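Local coordinates for protein prephenate dehydratase (Arthrobacter aurescens, PDB 3MWB) that probably catalyses the conversion of prephenate to 3-phenylpyruvate, with release of CO2 and water, on the way to L-phenylalanine, which it binds in its ACT domain, at residues A[21-26]-A[54-59]; A[25-30]-A[82-87]; A[61-66]-A[90-95]; A[194-199]-A[294-299]; A[253-258]-A[277-282]. All blocks are in the same frame, centred on the assembly; numbering follows the deposited sequence.

Contacts 1 and 2 share Q25 and V26, and their centres lie about 6 Å apart. Contact 3, centred about 14 Å from contact 1, touches it where P58 meets G65, at one of the crossings to the second sheet. From contact 2, I82 N reaches L277 O of contact 5 at 2.9 Å, a probable hydrogen bond joining dehydratase and ACT sheets. Contact 5 is nested in the loop closed by contact 4, with centres about 9 Å apart. Bound phenylalanine is about 12 Å from G253 (contact 5) and about 13 Å from the N61 side chain (contact 3). There the F92 side chain lies about 10 Å from that of A161, whose magnesium is absent from this chain.

Contact 1. Residues A[21-26]-A[54-59]; sequences AALMQV and AAMVPI
The backbones of L23 and M56 come nearest each other here, with CA of L23 6.2 Å from CA of M56. On one side, residues 21-26 run from helix into a type I beta turn from L23 to V26, closed by the backbone bond from V26 N to L23 O at 3.0 Å. On the other, residues 54-59 run as an extended strand. No hydrogen bond joins the two segments, and the contact illustrates how a helix can sit on a sheet: across these two segments the joining is apolar.

M56, present as selenomethionine, carries the strand's share. Its side chain leaves the strand toward the helix, and with CG anti to the backbone N (chi1 -174°) that carbon comes under the L23 backbone, 4.2 Å from L23 CA. Bends at the next two torsions turn the selenium and methyl end aside, so that the chain runs along the helix toward V26. L23 lies slantwise over M56: L23 CD1 is 4.1 Å from M56 CB and 4.0 Å from M56 CE, so one methyl branch spans both the root and the tip of the bent chain. A22 stands at the margin, and the modelled closeness of V26 to the selenomethionine methyl is doubtful.

All four touching residues are buried. Helix 18-23 thus rests on the middle of the five-stranded sheet: L23 also packs on Y9 and F11 of strand 8-12, A22 on F184 of strand 181-188, and M56 on L186 of that strand, while helix 40-48 packs against A55 and V57.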
# COMPACT_ATOMS: atom_id res chain seq x y z
N ALA A 21 18.64 -21.42 34.07
CA ALA A 21 17.54 -21.03 34.95
C ALA A 21 16.20 -21.03 34.22
O ALA A 21 15.20 -21.46 34.77
CB ALA A 21 17.81 -19.67 35.60
N ALA A 22 16.21 -20.57 32.97
CA ALA A 22 15.02 -20.53 32.11
C ALA A 22 14.54 -21.90 31.66
O ALA A 22 13.35 -22.18 31.67
CB ALA A 22 15.29 -19.64 30.90
N LEU A 23 15.47 -22.75 31.22
CA LEU A 23 15.15 -24.15 30.92
C LEU A 23 14.52 -24.81 32.13
O LEU A 23 13.57 -25.59 32.01
CB LEU A 23 16.42 -24.92 30.54
CG LEU A 23 16.26 -26.39 30.14
CD1 LEU A 23 15.14 -26.59 29.09
CD2 LEU A 23 17.60 -26.94 29.64
N MSE A 24 15.05 -24.49 33.30
CA MSE A 24 14.62 -25.08 34.58
C MSE A 24 13.15 -24.85 34.89
O MSE A 24 12.55 -25.59 35.68
CB MSE A 24 15.49 -24.56 35.73
CG MSE A 24 16.82 -25.28 35.86
SE MSE A 24 16.55 -27.19 36.05
CE MSE A 24 15.37 -27.45 34.54
N GLN A 25 12.56 -23.82 34.26
CA GLN A 25 11.15 -23.44 34.47
C GLN A 25 10.18 -24.21 33.56
O GLN A 25 8.97 -24.22 33.81
CB GLN A 25 10.94 -21.92 34.30
CG GLN A 25 10.52 -21.46 32.89
CD GLN A 25 9.95 -20.04 32.85
OE1 GLN A 25 10.43 -19.15 33.53
NE2 GLN A 25 8.94 -19.84 32.02
N VAL A 26 10.70 -24.85 32.51
CA VAL A 26 9.85 -25.64 31.59
C VAL A 26 9.38 -26.92 32.27
O VAL A 26 10.20 -27.61 32.86
CB VAL A 26 10.61 -26.02 30.30
CG1 VAL A 26 9.68 -26.68 29.28
CG2 VAL A 26 11.28 -24.79 29.70
N ALA A 54 15.05 -30.91 22.24
CA ALA A 54 14.80 -29.49 22.07
C ALA A 54 15.98 -28.71 22.62
O ALA A 54 16.72 -29.21 23.46
CB ALA A 54 13.51 -29.09 22.77
N ALA A 55 16.14 -27.47 22.14
CA ALA A 55 17.24 -26.63 22.58
C ALA A 55 16.66 -25.32 23.10
O ALA A 55 15.82 -24.72 22.45
CB ALA A 55 18.17 -26.35 21.42
N MSE A 56 17.12 -24.88 24.28
CA MSE A 56 16.66 -23.65 24.89
C MSE A 56 17.67 -22.53 24.63
O MSE A 56 18.80 -22.57 25.15
CB MSE A 56 16.44 -23.83 26.39
CG MSE A 56 15.81 -22.60 27.08
SE MSE A 56 13.94 -22.26 26.51
CE MSE A 56 12.94 -23.60 27.51
N VAL A 57 17.26 -21.54 23.84
CA VAL A 57 18.17 -20.49 23.42
C VAL A 57 17.52 -19.12 23.59
O VAL A 57 16.30 -19.00 23.45
CB VAL A 57 18.66 -20.71 21.97
CG1 VAL A 57 19.48 -22.01 21.87
CG2 VAL A 57 17.49 -20.74 20.96
N PRO A 58 18.33 -18.08 23.88
CA PRO A 58 17.76 -16.75 24.08
C PRO A 58 17.43 -16.10 22.74
O PRO A 58 18.11 -16.37 21.74
CB PRO A 58 18.88 -15.99 24.77
CG PRO A 58 20.15 -16.59 24.23
CD PRO A 58 19.82 -18.05 23.90
N ILE A 59 16.42 -15.23 22.73
CA ILE A 59 16.06 -14.52 21.51
C ILE A 59 15.87 -13.03 21.70
O ILE A 59 15.82 -12.29 20.71
CB ILE A 59 14.82 -15.14 20.79
CG1 ILE A 59 14.74 -14.60 19.35
CG2 ILE A 59 13.54 -14.90 21.63
CD1 ILE A 59 13.79 -15.29 18.37

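Contact 2. Residues A[25-30]-A[82-87]; sequences QVPGAA and IIREAL
V26 and P27 open a type II beta turn, V26 to A29, that passes over R84 of strand 81-89, the strand of the dehydratase sheet next to the ACT sheet. The turn is closed by A29 N bonding to V26 O at 3.0 Å, and G28 takes a positive phi (79°), which favours glycine.

The close packing gathers around the guanidinium of R84. With CG anti to the backbone N (chi1 -180°), the arginine reaches out toward the turn; a bend at chi3 (-70°) then swings the flat group so that one face is presented to it. V26 CG1 touches near the root of that group, 3.5 Å from R84 NE. Farther out, P27 CD sits 3.6 Å above the guanidinium plane, displaced from the centre of the group. The cover is carbon laid over a cationic plane. An alanine at R84 is likely to strip V26 CG1 and P27 CD of the flat surface they rest on and open a gap beneath the turn.

The other half is looser. Exposed Q25, modelled in two conformers, stretches out at the solvent side, and its contacts are less certain for that reason. In the conformer described, Q25 NE2 donates to water 1 at 3.2 Å, and L87 N donates to the same water at 2.7 Å; the one direct touch is from Q25 NE2 to the methyl CB of A86, at 3.7 Å.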
# COMPACT_ATOMS: atom_id res chain seq x y z
N GLN A 25 12.56 -23.82 34.26
CA GLN A 25 11.15 -23.44 34.47
C GLN A 25 10.18 -24.21 33.56
O GLN A 25 8.97 -24.22 33.81
CB GLN A 25 10.94 -21.92 34.30
CG GLN A 25 10.52 -21.46 32.89
CD GLN A 25 9.95 -20.04 32.85
OE1 GLN A 25 10.43 -19.15 33.53
NE2 GLN A 25 8.94 -19.84 32.02
N VAL A 26 10.70 -24.85 32.51
CA VAL A 26 9.85 -25.64 31.59
C VAL A 26 9.38 -26.92 32.27
O VAL A 26 10.20 -27.61 32.86
CB VAL A 26 10.61 -26.02 30.30
CG1 VAL A 26 9.68 -26.68 29.28
CG2 VAL A 26 11.28 -24.79 29.70
N PRO A 27 8.07 -27.23 32.21
CA PRO A 27 7.55 -28.43 32.93
C PRO A 27 8.33 -29.71 32.59
O PRO A 27 8.65 -29.93 31.43
CB PRO A 27 6.11 -28.54 32.43
CG PRO A 27 5.73 -27.14 32.03
CD PRO A 27 6.99 -26.48 31.52
N GLY A 28 8.64 -30.51 33.60
CA GLY A 28 9.40 -31.76 33.43
C GLY A 28 10.91 -31.62 33.28
O GLY A 28 11.63 -32.62 33.32
N ALA A 29 11.40 -30.39 33.12
CA ALA A 29 12.82 -30.18 32.80
C ALA A 29 13.78 -30.40 33.97
O ALA A 29 14.91 -30.85 33.76
CB ALA A 29 13.05 -28.81 32.17
N ALA A 30 13.32 -30.09 35.18
CA ALA A 30 14.13 -30.27 36.39
C ALA A 30 14.58 -31.72 36.60
O ALA A 30 15.59 -31.98 37.26
CB ALA A 30 13.38 -29.76 37.63
N ILE A 82 9.95 -23.61 16.78
CA ILE A 82 9.72 -23.15 18.13
C ILE A 82 8.47 -23.83 18.68
O ILE A 82 7.39 -23.70 18.10
CB ILE A 82 9.54 -21.62 18.16
CG1 ILE A 82 10.83 -20.94 17.67
CG2 ILE A 82 9.16 -21.15 19.58
CD1 ILE A 82 10.66 -19.43 17.28
N ILE A 83 8.61 -24.54 19.79
CA ILE A 83 7.46 -25.20 20.43
C ILE A 83 7.00 -24.49 21.72
O ILE A 83 5.91 -24.76 22.22
CB ILE A 83 7.79 -26.67 20.73
CG1 ILE A 83 8.90 -26.79 21.78
CG2 ILE A 83 8.21 -27.38 19.43
CD1 ILE A 83 9.26 -28.29 22.15
N ARG A 84 7.84 -23.60 22.24
CA ARG A 84 7.57 -22.88 23.48
C ARG A 84 8.40 -21.63 23.54
O ARG A 84 9.53 -21.59 23.04
CB ARG A 84 7.91 -23.72 24.69
CG ARG A 84 7.64 -23.02 26.03
CD ARG A 84 8.08 -23.89 27.21
NE ARG A 84 7.21 -25.04 27.35
CZ ARG A 84 6.12 -25.07 28.11
NH1 ARG A 84 5.77 -24.00 28.82
NH2 ARG A 84 5.39 -26.17 28.16
N GLU A 85 7.84 -20.59 24.15
CA GLU A 85 8.61 -19.41 24.44
C GLU A 85 8.53 -19.18 25.96
O GLU A 85 7.59 -19.62 26.60
CB GLU A 85 8.10 -18.21 23.62
CG GLU A 85 6.73 -17.68 24.01
CD GLU A 85 6.49 -16.25 23.51
OE1 GLU A 85 7.32 -15.72 22.73
OE2 GLU A 85 5.46 -15.66 23.87
N ALA A 86 9.56 -18.55 26.51
CA ALA A 86 9.58 -18.18 27.93
C ALA A 86 10.03 -16.73 28.12
O ALA A 86 10.94 -16.24 27.43
CB ALA A 86 10.49 -19.10 28.69
N LEU A 87 9.38 -16.05 29.05
CA LEU A 87 9.77 -14.70 29.41
C LEU A 87 10.17 -14.75 30.87
O LEU A 87 9.30 -14.83 31.75
CB LEU A 87 8.61 -13.73 29.21
CG LEU A 87 8.42 -13.16 27.81
CD1 LEU A 87 7.04 -12.51 27.68
CD2 LEU A 87 9.53 -12.17 27.47
O HOH W 1 7.50 -17.45 30.48

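Contact 3. Residues A[61-66]-A[90-95]; sequences NSVEGG and ITFVLV
V63 meets I90 and F92 where the chain crosses from the first sheet to the second, one of the crossings between the two lobes of a periplasmic-binding-protein-like fold. Residues 90-92 make the crossing from strand 81-89, residues 93-95 begin strand 93-96, and residues 61-66 are the loop that faces them.

V63 carries the contact. Its CG1 is anti to the backbone N (chi1 162°), and this setting turns both methyls to the other segment. CG1 meets the F92 ring at its edge, in the ring plane, 3.7 Å from F92 CE1. The second methyl, CG2, is shared: it lies 3.6 Å from F92 CZ and 3.8 Å from I90 CG2. That same I90 methyl covers one face of F92, 3.4 Å above the ring plane and off its centre, so valine and isoleucine hold the ring from edge and face. An alanine in place of V63 would probably leave the far edge of F92 and the I90 methyl without their shared partner.

The loop contains an ST turn, E64 N donating to S62 OG at 3.2 Å. Around it, A114 of helix 112-115 touches both V63 and F92, the ring of F18 meets that of F92, and I155 of strand 153-156 packs on F92; N61 O is bonded to T182 OG1 of strand 181-188, back in the first sheet.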
# COMPACT_ATOMS: atom_id res chain seq x y z
N ASN A 61 17.10 -9.84 24.81
CA ASN A 61 17.51 -9.28 26.10
C ASN A 61 18.24 -10.29 26.97
O ASN A 61 17.92 -10.44 28.15
CB ASN A 61 16.31 -8.71 26.87
CG ASN A 61 15.65 -7.52 26.18
OD1 ASN A 61 16.25 -6.89 25.31
ND2 ASN A 61 14.41 -7.21 26.57
N SER A 62 19.22 -10.97 26.37
CA SER A 62 20.00 -12.01 27.02
C SER A 62 21.15 -11.40 27.82
O SER A 62 21.97 -10.63 27.29
CB SER A 62 20.56 -12.99 26.00
OG SER A 62 21.43 -13.91 26.63
N VAL A 63 21.21 -11.77 29.10
CA VAL A 63 22.24 -11.29 30.00
C VAL A 63 23.58 -11.94 29.65
O VAL A 63 24.63 -11.46 30.07
CB VAL A 63 21.84 -11.60 31.46
CG1 VAL A 63 23.03 -11.53 32.38
CG2 VAL A 63 20.79 -10.63 31.90
N GLU A 64 23.51 -13.01 28.87
CA GLU A 64 24.65 -13.87 28.58
C GLU A 64 25.11 -13.74 27.13
O GLU A 64 26.06 -14.40 26.72
CB GLU A 64 24.26 -15.34 28.84
CG GLU A 64 23.66 -15.63 30.23
CD GLU A 64 24.66 -15.50 31.41
OE1 GLU A 64 25.85 -15.16 31.22
OE2 GLU A 64 24.22 -15.74 32.56
N GLY A 65 24.43 -12.90 26.36
CA GLY A 65 24.64 -12.87 24.91
C GLY A 65 23.89 -14.01 24.23
O GLY A 65 22.95 -14.59 24.79
N GLY A 66 24.29 -14.33 23.00
CA GLY A 66 23.61 -15.38 22.24
C GLY A 66 22.46 -14.98 21.31
O GLY A 66 22.08 -15.78 20.47
N ILE A 90 14.62 -11.03 35.19
CA ILE A 90 16.05 -11.02 35.47
C ILE A 90 16.26 -10.43 36.86
O ILE A 90 15.80 -9.33 37.15
CB ILE A 90 16.83 -10.19 34.42
CG1 ILE A 90 16.66 -10.79 33.01
CG2 ILE A 90 18.32 -10.10 34.79
CD1 ILE A 90 17.01 -9.81 31.87
N THR A 91 16.96 -11.19 37.71
CA THR A 91 17.33 -10.76 39.04
C THR A 91 18.84 -10.96 39.19
O THR A 91 19.34 -12.04 38.89
CB THR A 91 16.57 -11.60 40.09
OG1 THR A 91 15.16 -11.36 39.95
CG2 THR A 91 16.99 -11.25 41.51
N PHE A 92 19.55 -9.94 39.63
CA PHE A 92 21.00 -10.07 39.76
C PHE A 92 21.41 -10.16 41.23
O PHE A 92 20.89 -9.44 42.07
CB PHE A 92 21.71 -8.88 39.13
CG PHE A 92 21.62 -8.81 37.64
CD1 PHE A 92 22.36 -9.68 36.84
CD2 PHE A 92 20.82 -7.85 37.03
CE1 PHE A 92 22.28 -9.61 35.44
CE2 PHE A 92 20.75 -7.76 35.62
CZ PHE A 92 21.48 -8.64 34.84
N VAL A 93 22.35 -11.05 41.53
CA VAL A 93 22.96 -11.10 42.84
C VAL A 93 24.46 -10.79 42.73
O VAL A 93 25.10 -11.09 41.71
CB VAL A 93 22.75 -12.46 43.57
CG1 VAL A 93 21.26 -12.71 43.82
CG2 VAL A 93 23.36 -13.61 42.80
N LEU A 94 24.99 -10.18 43.79
CA LEU A 94 26.41 -9.96 43.94
C LEU A 94 26.97 -11.05 44.83
O LEU A 94 26.48 -11.28 45.95
CB LEU A 94 26.71 -8.56 44.53
CG LEU A 94 28.21 -8.25 44.73
CD1 LEU A 94 28.89 -7.92 43.40
CD2 LEU A 94 28.41 -7.11 45.72
N VAL A 95 28.02 -11.71 44.35
CA VAL A 95 28.46 -12.96 44.93
C VAL A 95 29.96 -12.90 45.24
O VAL A 95 30.72 -12.22 44.55
CB VAL A 95 28.03 -14.15 43.98
CG1 VAL A 95 29.17 -14.66 43.11
CG2 VAL A 95 27.37 -15.25 44.75

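Contact 4. Residues A[194-199]-A[294-299]; sequences PERTGA and TSDAAF
At the N-terminus of helix 296-311, D296 faces R196 from the loop that leads into strand 200-207, and the two form a solvent-bridged ion pair at the surface. The salt bridge is long, R196 NH1 to D296 OD2 being 3.8 Å, with the guanidinium and carboxylate planes turned 56° apart. Two waters bridge the gap: water 2 lies at the guanidinium edge, in its plane, accepting from R196 NH1 at 2.8 Å and donating to D296 OD2 at 2.9 Å. The second spans R196 NH2 and the same carboxylate oxygen.

R196 starts with CG between its backbone N and carbonyl carbon (chi1 72°) and is straight from CG to NE, which carries the charge across to the helix. It also touches a crystal neighbour, which may bias its placement. The helix start is capped by S295, whose OG accepts from A298 N at 3.2 Å. A carboxylate in the first turn probably gains from the helix dipole.

Both charged ends have firmer partners in the ACT domain: R196 NH1 bonds T256 OG1, and D296 OD1 bonds S258 N at the start of helix 258-270. F299 packs on that helix and on R269 of the second subunit.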
# COMPACT_ATOMS: atom_id res chain seq x y z
N PRO A 194 1.32 -27.74 17.54
CA PRO A 194 0.58 -27.95 18.77
C PRO A 194 -0.84 -27.38 18.62
O PRO A 194 -1.09 -26.59 17.69
CB PRO A 194 1.37 -27.13 19.78
CG PRO A 194 1.89 -26.01 19.01
CD PRO A 194 2.22 -26.57 17.62
N GLU A 195 -1.73 -27.77 19.51
CA GLU A 195 -3.11 -27.30 19.47
C GLU A 195 -3.17 -25.78 19.64
O GLU A 195 -2.47 -25.23 20.48
CB GLU A 195 -3.94 -28.03 20.52
CG GLU A 195 -5.35 -27.48 20.68
CD GLU A 195 -6.29 -28.50 21.28
OE1 GLU A 195 -6.66 -28.36 22.47
OE2 GLU A 195 -6.65 -29.46 20.55
N ARG A 196 -3.97 -25.11 18.82
CA ARG A 196 -4.12 -23.64 18.96
C ARG A 196 -4.85 -23.30 20.26
O ARG A 196 -5.57 -24.14 20.79
CB ARG A 196 -4.86 -23.04 17.76
CG ARG A 196 -6.35 -23.35 17.69
CD ARG A 196 -6.82 -23.13 16.27
NE ARG A 196 -8.24 -23.38 16.09
CZ ARG A 196 -8.86 -23.30 14.92
NH1 ARG A 196 -8.18 -22.99 13.81
NH2 ARG A 196 -10.16 -23.53 14.84
N THR A 197 -4.64 -22.09 20.76
CA THR A 197 -5.18 -21.65 22.07
C THR A 197 -5.94 -20.32 21.95
O THR A 197 -6.58 -19.88 22.90
CB THR A 197 -4.04 -21.38 23.11
OG1 THR A 197 -3.23 -20.27 22.66
CG2 THR A 197 -3.17 -22.61 23.35
N GLY A 198 -5.82 -19.68 20.80
CA GLY A 198 -6.37 -18.32 20.60
C GLY A 198 -5.45 -17.23 21.13
O GLY A 198 -5.72 -16.02 21.00
N ALA A 199 -4.37 -17.67 21.78
CA ALA A 199 -3.35 -16.76 22.28
C ALA A 199 -1.98 -17.29 21.84
O ALA A 199 -1.13 -17.64 22.66
CB ALA A 199 -3.44 -16.61 23.81
N THR A 294 -11.97 -10.67 9.30
CA THR A 294 -10.81 -11.59 9.21
C THR A 294 -10.96 -12.87 9.99
O THR A 294 -10.00 -13.68 10.07
CB THR A 294 -9.47 -10.96 9.64
OG1 THR A 294 -9.47 -10.79 11.06
CG2 THR A 294 -9.23 -9.61 8.93
N SER A 295 -12.15 -13.07 10.56
CA SER A 295 -12.42 -14.30 11.31
C SER A 295 -12.47 -15.52 10.39
O SER A 295 -12.63 -15.40 9.17
CB SER A 295 -13.72 -14.20 12.12
OG SER A 295 -14.83 -14.19 11.25
N ASP A 296 -12.30 -16.69 10.99
CA ASP A 296 -12.37 -17.91 10.23
C ASP A 296 -13.71 -17.95 9.48
O ASP A 296 -13.76 -18.40 8.33
CB ASP A 296 -12.19 -19.10 11.17
CG ASP A 296 -10.72 -19.38 11.52
OD1 ASP A 296 -9.82 -18.53 11.27
OD2 ASP A 296 -10.47 -20.48 12.05
N ALA A 297 -14.75 -17.43 10.12
CA ALA A 297 -16.10 -17.41 9.55
C ALA A 297 -16.18 -16.53 8.31
O ALA A 297 -16.77 -16.94 7.31
CB ALA A 297 -17.16 -16.99 10.60
N ALA A 298 -15.58 -15.34 8.38
CA ALA A 298 -15.58 -14.44 7.22
C ALA A 298 -14.84 -15.10 6.03
O ALA A 298 -15.33 -15.07 4.89
CB ALA A 298 -14.94 -13.08 7.58
N PHE A 299 -13.70 -15.73 6.31
CA PHE A 299 -12.94 -16.41 5.28
C PHE A 299 -13.78 -17.51 4.63
O PHE A 299 -13.72 -17.70 3.43
CB PHE A 299 -11.62 -16.99 5.83
CG PHE A 299 -10.47 -16.02 5.76
CD1 PHE A 299 -10.26 -15.09 6.78
CD2 PHE A 299 -9.64 -16.01 4.65
CE1 PHE A 299 -9.22 -14.19 6.69
CE2 PHE A 299 -8.58 -15.09 4.57
CZ PHE A 299 -8.39 -14.18 5.58
O HOH W 2 -8.93 -22.79 11.13
O HOH W 3 -11.94 -22.38 12.68

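Contact 5. Residues A[253-258]-A[277-282]; sequences GHATDS and LGSYAR
S279 turns its OG anti to its carbonyl carbon (chi1 -66°), while H254 sets its ring anti to the backbone N (chi1 -175°); the first torsion aims the serine oxygen at the backbone of A255, and the second brings a face of the imidazole under the serine's CB. A255 N donates to S279 OG at 2.8 Å, with 150° at the hydrogen. S279 OG is also hydrogen-bonded to T202 OG1 of strand 200-207, so two partners grip this buried oxygen. S279 OG also lies 3.4 Å from A255 CB, where the methyl packs beside it.

S279 CB takes the histidine. It sits over one face of the ring, 3.6 Å above its plane and displaced from its centre, making a CH-pi contact with H254 ND1 as the nearest ring atom.

Strand 275-281 is the last strand of the ACT domain's beta-alpha-beta-beta-alpha-beta fold and lies at the end of its four-stranded antiparallel sheet as counted in this chain; residues 253-258 link strand 245-252 to helix 258-270. That link is a type I beta turn from H254 to D257, closed by D257 N bonding to H254 O at 2.9 Å. The side chain of D257 reaches back over it: H254 N donates to D257 OD2 at 2.8 Å, coming from above the carboxylate plane. R282, beyond the strand, forms a salt bridge to D252, and A255 and T256 pack against L310 of the second subunit.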
# COMPACT_ATOMS: atom_id res chain seq x y z
N GLY A 253 -1.06 -15.18 16.25
CA GLY A 253 -1.89 -16.15 15.60
C GLY A 253 -1.29 -17.53 15.49
O GLY A 253 -0.11 -17.76 15.78
N HIS A 254 -2.13 -18.44 15.04
CA HIS A 254 -1.72 -19.83 14.87
C HIS A 254 -1.87 -20.19 13.39
O HIS A 254 -2.81 -19.74 12.74
CB HIS A 254 -2.65 -20.69 15.69
CG HIS A 254 -2.27 -22.14 15.72
ND1 HIS A 254 -1.56 -22.69 16.76
CD2 HIS A 254 -2.55 -23.15 14.87
CE1 HIS A 254 -1.41 -23.99 16.54
NE2 HIS A 254 -2.00 -24.29 15.40
N ALA A 255 -0.95 -21.00 12.87
CA ALA A 255 -0.94 -21.36 11.44
C ALA A 255 -2.30 -21.86 10.91
O ALA A 255 -2.61 -21.64 9.74
CB ALA A 255 0.15 -22.40 11.16
N THR A 256 -3.08 -22.53 11.76
CA THR A 256 -4.42 -23.02 11.36
C THR A 256 -5.52 -21.96 11.26
O THR A 256 -6.49 -22.16 10.54
CB THR A 256 -4.93 -24.14 12.26
OG1 THR A 256 -5.19 -23.63 13.57
CG2 THR A 256 -3.91 -25.27 12.31
N ASP A 257 -5.39 -20.86 12.01
CA ASP A 257 -6.29 -19.72 11.83
C ASP A 257 -6.31 -19.35 10.35
O ASP A 257 -5.25 -19.24 9.72
CB ASP A 257 -5.80 -18.52 12.62
CG ASP A 257 -5.74 -18.80 14.12
OD1 ASP A 257 -6.56 -19.60 14.62
OD2 ASP A 257 -4.87 -18.23 14.78
N SER A 258 -7.50 -19.16 9.79
CA SER A 258 -7.63 -18.98 8.34
C SER A 258 -6.83 -17.77 7.84
O SER A 258 -6.22 -17.85 6.78
CB SER A 258 -9.10 -18.85 7.94
OG SER A 258 -9.83 -20.02 8.26
N LEU A 277 8.68 -21.34 11.17
CA LEU A 277 9.33 -21.58 12.48
C LEU A 277 8.35 -21.90 13.63
O LEU A 277 8.70 -21.83 14.81
CB LEU A 277 10.24 -20.40 12.83
CG LEU A 277 11.69 -20.35 12.32
CD1 LEU A 277 12.47 -21.51 12.92
CD2 LEU A 277 11.76 -20.41 10.82
N GLY A 278 7.14 -22.27 13.29
CA GLY A 278 6.24 -22.79 14.30
C GLY A 278 5.19 -21.81 14.76
O GLY A 278 5.34 -20.57 14.62
N SER A 279 4.11 -22.39 15.27
CA SER A 279 3.08 -21.67 16.01
C SER A 279 3.15 -22.25 17.40
O SER A 279 3.41 -23.45 17.57
CB SER A 279 1.68 -21.92 15.40
OG SER A 279 1.59 -21.35 14.11
N TYR A 280 2.97 -21.40 18.40
CA TYR A 280 3.19 -21.80 19.79
C TYR A 280 2.51 -20.79 20.71
O TYR A 280 2.30 -19.62 20.32
CB TYR A 280 4.70 -21.93 20.12
CG TYR A 280 5.48 -20.70 19.73
CD1 TYR A 280 5.95 -20.55 18.42
CD2 TYR A 280 5.70 -19.67 20.64
CE1 TYR A 280 6.62 -19.40 18.03
CE2 TYR A 280 6.40 -18.48 20.23
CZ TYR A 280 6.85 -18.38 18.92
OH TYR A 280 7.55 -17.27 18.47
N ALA A 281 2.19 -21.24 21.92
CA ALA A 281 1.51 -20.41 22.91
C ALA A 281 2.36 -19.21 23.30
O ALA A 281 3.57 -19.34 23.50
CB ALA A 281 1.15 -21.25 24.16
N ARG A 282 1.72 -18.04 23.40
CA ARG A 282 2.36 -16.84 23.97
C ARG A 282 2.62 -17.04 25.45
O ARG A 282 1.71 -17.45 26.20
CB ARG A 282 1.49 -15.58 23.77
CG ARG A 282 1.22 -15.21 22.28
CD ARG A 282 0.45 -13.88 22.09
NE ARG A 282 0.88 -12.80 22.98
CZ ARG A 282 1.48 -11.66 22.60
NH1 ARG A 282 1.75 -11.41 21.32
NH2 ARG A 282 1.82 -10.77 23.52